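Local coordinates for protein putative NAD(P)H-flavin oxidoreductase (Streptococcus pyogenes serotype M1, PDB 2HAY) that binds flavin mononucleotide and probably works as an NAD(P)H-dependent oxidoreductase of the nitroreductase family, at residues Arg19-Val24 / Thr166-Gly171; Arg23-Glu28 / Glu80-Phe85. One frame throughout, in Å; residues are numbered along the deposited sequence.

Contact 1: residues Arg19-Val24 / Thr166-Gly171. With FMN (flavin mononucleotide), chain I.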
# COMPACT_ATOMS: atom_id res chain seq x y z
N ARG B 19 -11.82 12.23 -1.32
CA ARG B 19 -10.69 11.94 -0.42
C ARG B 19 -9.62 13.01 -0.48
O ARG B 19 -9.07 13.32 -1.54
CB ARG B 19 -10.04 10.59 -0.72
CG ARG B 19 -9.13 10.11 0.45
CD ARG B 19 -7.93 9.29 0.03
NE ARG B 19 -7.18 9.97 -1.02
CZ ARG B 19 -6.34 10.98 -0.83
NH1 ARG B 19 -6.11 11.44 0.41
NH2 ARG B 19 -5.73 11.55 -1.87
N THR B 20 -9.34 13.61 0.67
CA THR B 20 -8.24 14.54 0.83
C THR B 20 -7.66 14.27 2.21
O THR B 20 -8.33 13.64 3.04
CB THR B 20 -8.73 15.97 0.65
OG1 THR B 20 -7.61 16.88 0.70
CG2 THR B 20 -9.75 16.36 1.71
N ALA B 21 -6.42 14.67 2.44
CA ALA B 21 -5.78 14.36 3.72
C ALA B 21 -6.27 15.37 4.75
O ALA B 21 -5.94 16.55 4.68
CB ALA B 21 -4.22 14.32 3.61
N VAL B 22 -7.12 14.92 5.65
CA VAL B 22 -7.85 15.82 6.54
C VAL B 22 -7.14 15.89 7.91
O VAL B 22 -6.93 14.86 8.56
CB VAL B 22 -9.35 15.42 6.67
CG1 VAL B 22 -10.04 16.19 7.77
CG2 VAL B 22 -10.09 15.62 5.32
N ARG B 23 -6.77 17.09 8.33
CA ARG B 23 -6.07 17.27 9.61
C ARG B 23 -7.00 17.56 10.78
O ARG B 23 -6.75 17.08 11.89
CB ARG B 23 -5.00 18.36 9.52
CG ARG B 23 -3.90 18.05 8.49
CD ARG B 23 -2.77 19.11 8.51
NE ARG B 23 -3.24 20.42 8.99
CZ ARG B 23 -2.89 20.96 10.16
NH1 ARG B 23 -3.39 22.15 10.51
NH2 ARG B 23 -2.04 20.33 10.98
N VAL B 24 -8.04 18.34 10.53
CA VAL B 24 -8.96 18.74 11.59
C VAL B 24 -10.38 18.21 11.36
O VAL B 24 -10.99 18.46 10.31
CB VAL B 24 -8.99 20.27 11.78
CG1 VAL B 24 -9.78 20.63 13.04
CG2 VAL B 24 -7.57 20.83 11.87
N THR B 166 -10.34 10.95 6.14
CA THR B 166 -9.27 10.10 6.52
C THR B 166 -7.99 10.92 6.44
O THR B 166 -7.99 12.02 5.86
CB THR B 166 -9.34 8.93 5.50
OG1 THR B 166 -9.55 7.69 6.18
CG2 THR B 166 -8.20 8.92 4.59
N CYS B 167 -6.92 10.42 7.08
CA CYS B 167 -5.56 10.94 6.88
C CYS B 167 -4.53 9.83 7.15
O CYS B 167 -4.49 9.27 8.26
CB CYS B 167 -5.28 12.14 7.78
SG CYS B 167 -3.75 13.07 7.37
N PRO B 168 -3.68 9.52 6.16
CA PRO B 168 -2.65 8.51 6.38
C PRO B 168 -1.46 9.20 7.03
O PRO B 168 -1.11 10.30 6.61
CB PRO B 168 -2.34 7.99 4.97
CG PRO B 168 -2.74 9.10 4.03
CD PRO B 168 -3.60 10.11 4.80
N ILE B 169 -0.87 8.61 8.08
CA ILE B 169 0.14 9.30 8.87
C ILE B 169 1.46 8.50 9.01
O ILE B 169 1.44 7.33 9.42
CB ILE B 169 -0.45 9.72 10.28
CG1 ILE B 169 -1.69 10.64 10.12
CG2 ILE B 169 0.59 10.44 11.11
CD1 ILE B 169 -2.64 10.68 11.33
N GLU B 170 2.58 9.13 8.63
CA GLU B 170 3.93 8.61 8.88
C GLU B 170 4.77 9.58 9.70
O GLU B 170 5.90 9.25 10.04
CB GLU B 170 4.69 8.37 7.56
CG GLU B 170 4.27 7.17 6.76
CD GLU B 170 5.09 7.00 5.50
OE1 GLU B 170 5.85 7.93 5.14
OE2 GLU B 170 5.00 5.93 4.85
N GLY B 171 4.22 10.76 10.00
CA GLY B 171 4.95 11.87 10.60
C GLY B 171 5.02 11.73 12.11
O GLY B 171 4.37 12.48 12.84
N1 FMN I . -0.30 14.41 6.26
C2 FMN I . 0.04 15.00 7.48
O2 FMN I . -0.39 16.14 7.79
N3 FMN I . 0.85 14.30 8.38
C4 FMN I . 1.37 13.04 8.09
O4 FMN I . 2.21 12.49 8.80
C4A FMN I . 1.05 12.45 6.87
N5 FMN I . 1.57 11.18 6.59
C5A FMN I . 1.27 10.55 5.39
C6 FMN I . 1.78 9.27 5.14
C7 FMN I . 1.49 8.62 3.95
C7M FMN I . 1.85 7.17 3.82
C8 FMN I . 0.67 9.25 2.99
C8M FMN I . 0.02 8.43 1.92
C9 FMN I . 0.15 10.54 3.24
C9A FMN I . 0.44 11.19 4.45
N10 FMN I . -0.08 12.48 4.75
C10 FMN I . 0.21 13.12 5.95
C1' FMN I . -0.97 13.18 3.79
C2' FMN I . -0.17 13.75 2.61
O2' FMN I . 0.38 15.02 2.93
C3' FMN I . -1.10 13.87 1.40
O3' FMN I . -1.65 12.62 1.08
C4' FMN I . -0.44 14.45 0.15
O4' FMN I . 0.10 15.72 0.49
C5' FMN I . -1.47 14.55 -1.00
O5' FMN I . -2.60 15.38 -0.69
P FMN I . -4.12 14.82 -0.60
O1P FMN I . -4.95 15.80 0.17
O2P FMN I . -4.13 13.45 0.04
O3P FMN I . -4.76 14.62 -1.93
O HOH W 1 -10.60 12.32 3.41
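Ala21 and Val22 meet Thr166 and Cys167 in a buried contact between the loop after helix 6-18 and strand 165-169, an edge strand of the four-stranded antiparallel sheet within this chain. Both segments bind the flavin mononucleotide. One direct backbone bond joins them: Val22 N donates to Thr166 O at 3.0 Å, nearly straight at 168°. A water adds a bridge, donating to Thr20 O and accepting from Thr166 N. On the flavin side of the backbone bond, Ala21 CB packs on Cys167 SG at 4.0 Å.

The loop holds the phosphate. The CG of Arg19 lies anti to its backbone N (chi1 -164°), and the chain then bends at chi2 and chi3, which brings the guanidinium edge to FMN O2P. Arg19 NH1 donates to that oxygen at 2.8 Å, and NH2 reaches both O2P and O3P. On O1P, Ala21 N and Thr20 OG1 both donate, the latter at 2.9 Å. The strand end serves the ring. Glu170 N donates to FMN N5 at 3.1 Å, and Gly171 N to FMN O4 at 2.9 Å. The Glu170 carboxylate is hydrogen-bonded to Tyr149 and, on the second subunit, to Ser48, Trp143 and Gln147. Pro46 of that subunit packs on Arg19 and Pro168. This is the FMN site of a nitroreductase-family dimer, built at the subunit interface.

Contact 2: residues Arg23-Glu28 / Glu80-Phe85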
# COMPACT_ATOMS: atom_id res chain seq x y z
N ARG B 23 -6.77 17.09 8.33
CA ARG B 23 -6.07 17.27 9.61
C ARG B 23 -7.00 17.56 10.78
O ARG B 23 -6.75 17.08 11.89
CB ARG B 23 -5.00 18.36 9.52
CG ARG B 23 -3.90 18.05 8.49
CD ARG B 23 -2.77 19.11 8.51
NE ARG B 23 -3.24 20.42 8.99
CZ ARG B 23 -2.89 20.96 10.16
NH1 ARG B 23 -3.39 22.15 10.51
NH2 ARG B 23 -2.04 20.33 10.98
N VAL B 24 -8.04 18.34 10.53
CA VAL B 24 -8.96 18.74 11.59
C VAL B 24 -10.38 18.21 11.36
O VAL B 24 -10.99 18.46 10.31
CB VAL B 24 -8.99 20.27 11.78
CG1 VAL B 24 -9.78 20.63 13.04
CG2 VAL B 24 -7.57 20.83 11.87
N TYR B 25 -10.87 17.46 12.34
CA TYR B 25 -12.17 16.80 12.27
C TYR B 25 -13.13 17.46 13.24
O TYR B 25 -12.72 18.05 14.24
CB TYR B 25 -12.06 15.31 12.60
CG TYR B 25 -11.08 14.57 11.72
CD1 TYR B 25 -9.72 14.53 12.05
CD2 TYR B 25 -11.50 13.96 10.54
CE1 TYR B 25 -8.80 13.85 11.22
CE2 TYR B 25 -10.60 13.30 9.72
CZ TYR B 25 -9.26 13.26 10.07
OH TYR B 25 -8.38 12.63 9.25
N LYS B 26 -14.42 17.35 12.93
CA LYS B 26 -15.42 17.72 13.89
C LYS B 26 -15.68 16.59 14.87
O LYS B 26 -15.05 15.53 14.79
CB LYS B 26 -16.70 18.23 13.23
CG LYS B 26 -17.32 17.37 12.22
CD LYS B 26 -18.15 18.27 11.34
CE LYS B 26 -19.33 17.54 10.73
NZ LYS B 26 -20.26 18.47 10.01
N GLU B 27 -16.57 16.84 15.82
CA GLU B 27 -16.77 15.97 16.96
C GLU B 27 -17.57 14.70 16.65
O GLU B 27 -17.48 13.71 17.37
CB GLU B 27 -17.40 16.76 18.11
CG GLU B 27 -16.94 16.28 19.47
CD GLU B 27 -17.22 17.28 20.58
OE1 GLU B 27 -16.88 16.95 21.73
OE2 GLU B 27 -17.78 18.37 20.32
N GLU B 28 -18.36 14.82 15.59
CA GLU B 28 -19.17 13.76 14.99
C GLU B 28 -18.40 12.44 14.79
O GLU B 28 -17.37 12.36 14.09
CB GLU B 28 -19.81 14.24 13.68
CG GLU B 28 -21.18 14.97 13.85
CD GLU B 28 -21.10 16.45 14.28
OE1 GLU B 28 -21.97 17.24 13.83
OE2 GLU B 28 -20.22 16.85 15.08
N GLU B 80 -6.01 14.97 18.26
CA GLU B 80 -6.95 15.79 19.01
C GLU B 80 -8.41 15.56 18.62
O GLU B 80 -9.28 15.48 19.50
CB GLU B 80 -6.68 17.29 18.81
CG GLU B 80 -5.58 17.87 19.62
CD GLU B 80 -5.94 18.13 21.09
OE1 GLU B 80 -7.14 18.26 21.45
OE2 GLU B 80 -4.97 18.22 21.86
N THR B 81 -8.69 15.49 17.32
CA THR B 81 -10.05 15.74 16.83
C THR B 81 -10.71 14.58 16.09
O THR B 81 -11.94 14.57 15.90
CB THR B 81 -10.09 16.99 15.92
OG1 THR B 81 -9.25 16.79 14.79
CG2 THR B 81 -9.63 18.26 16.68
N ALA B 82 -9.91 13.59 15.68
CA ALA B 82 -10.43 12.51 14.85
C ALA B 82 -11.42 11.67 15.64
O ALA B 82 -11.31 11.55 16.85
CB ALA B 82 -9.29 11.63 14.31
N SER B 83 -12.43 11.15 14.95
CA SER B 83 -13.38 10.23 15.56
C SER B 83 -12.70 8.91 15.98
O SER B 83 -12.84 8.46 17.11
CB SER B 83 -14.50 9.96 14.57
OG SER B 83 -15.22 8.82 14.95
N HIS B 84 -11.98 8.28 15.04
CA HIS B 84 -11.23 7.06 15.34
C HIS B 84 -9.82 7.18 14.81
O HIS B 84 -9.54 7.90 13.85
CB HIS B 84 -11.88 5.83 14.74
CG HIS B 84 -13.12 5.39 15.46
ND1 HIS B 84 -14.36 5.92 15.20
CD2 HIS B 84 -13.31 4.45 16.42
CE1 HIS B 84 -15.27 5.33 15.95
NE2 HIS B 84 -14.66 4.43 16.71
N PHE B 85 -8.93 6.43 15.45
CA PHE B 85 -7.53 6.45 15.11
C PHE B 85 -7.07 5.02 15.04
O PHE B 85 -7.27 4.26 15.99
CB PHE B 85 -6.76 7.20 16.19
CG PHE B 85 -5.61 7.98 15.67
CD1 PHE B 85 -4.37 7.38 15.53
CD2 PHE B 85 -5.77 9.31 15.32
CE1 PHE B 85 -3.30 8.10 15.04
CE2 PHE B 85 -4.70 10.04 14.83
CZ PHE B 85 -3.47 9.44 14.68
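The side chain of Thr81 has its OG1 between its own backbone N and carbonyl carbon (chi1 61°), which presents the hydroxyl to the backbone of Tyr25. Tyr25 carries its ring anti to its carbonyl carbon (chi1 -56°), and CD1 comes beside Thr81 and Ala82. The two side chains of Tyr25 and Thr81 cross at about a right angle.

Tyr25 N donates to Thr81 OG1 at 3.0 Å, with an almost straight angle of 171°. The same oxygen lies near the plane of the Tyr25 ring, at its edge, 3.6 Å from CD1. It is also hydrogen-bonded to Tyr77 O within helix 76-81, which helps hold it in place to receive Tyr25 N. Next along, the CB of Ala82 packs against Tyr25 CD1 at 3.7 Å. The far end of the ring is held too, since Tyr25 OH is hydrogen-bonded to Ser199 of strand 192-201. Farther on, Ser83 CB sits 3.8 Å from Glu28 O. Ser83 OG pairs with His84 ND1 at 3.0 Å and with the backbone N of Ile30.

The contact joins the loop before helix 32-43 to the turn from helix 76-81 into strand 84-91. At the entry to that strand, Ser83 and His84 together lie opposite Leu200 of strand 192-201, a classic beta bulge.

In the fold
Contacts 1 and 2 follow one loop, 19-28, and share Arg23 and Val24. Their centres lie about 11 Å apart. Contact 1 sets the first half of the loop against strand 165-169 and the flavin. Contact 2 sets the second half against the end of helix 76-81 and the start of strand 84-91. Tyr25 connects them: its OH packs 3.4 Å from Cys167 N. A second junction is Ile169 CD1 on Phe85 CZ, at 3.7 Å. Both contacts reach the same antiparallel sheet. Arg23, common to both, belongs to the FMN pocket, its CD lying 3.9 Å from FMN O2. It also touches Gln78, another FMN-binding residue.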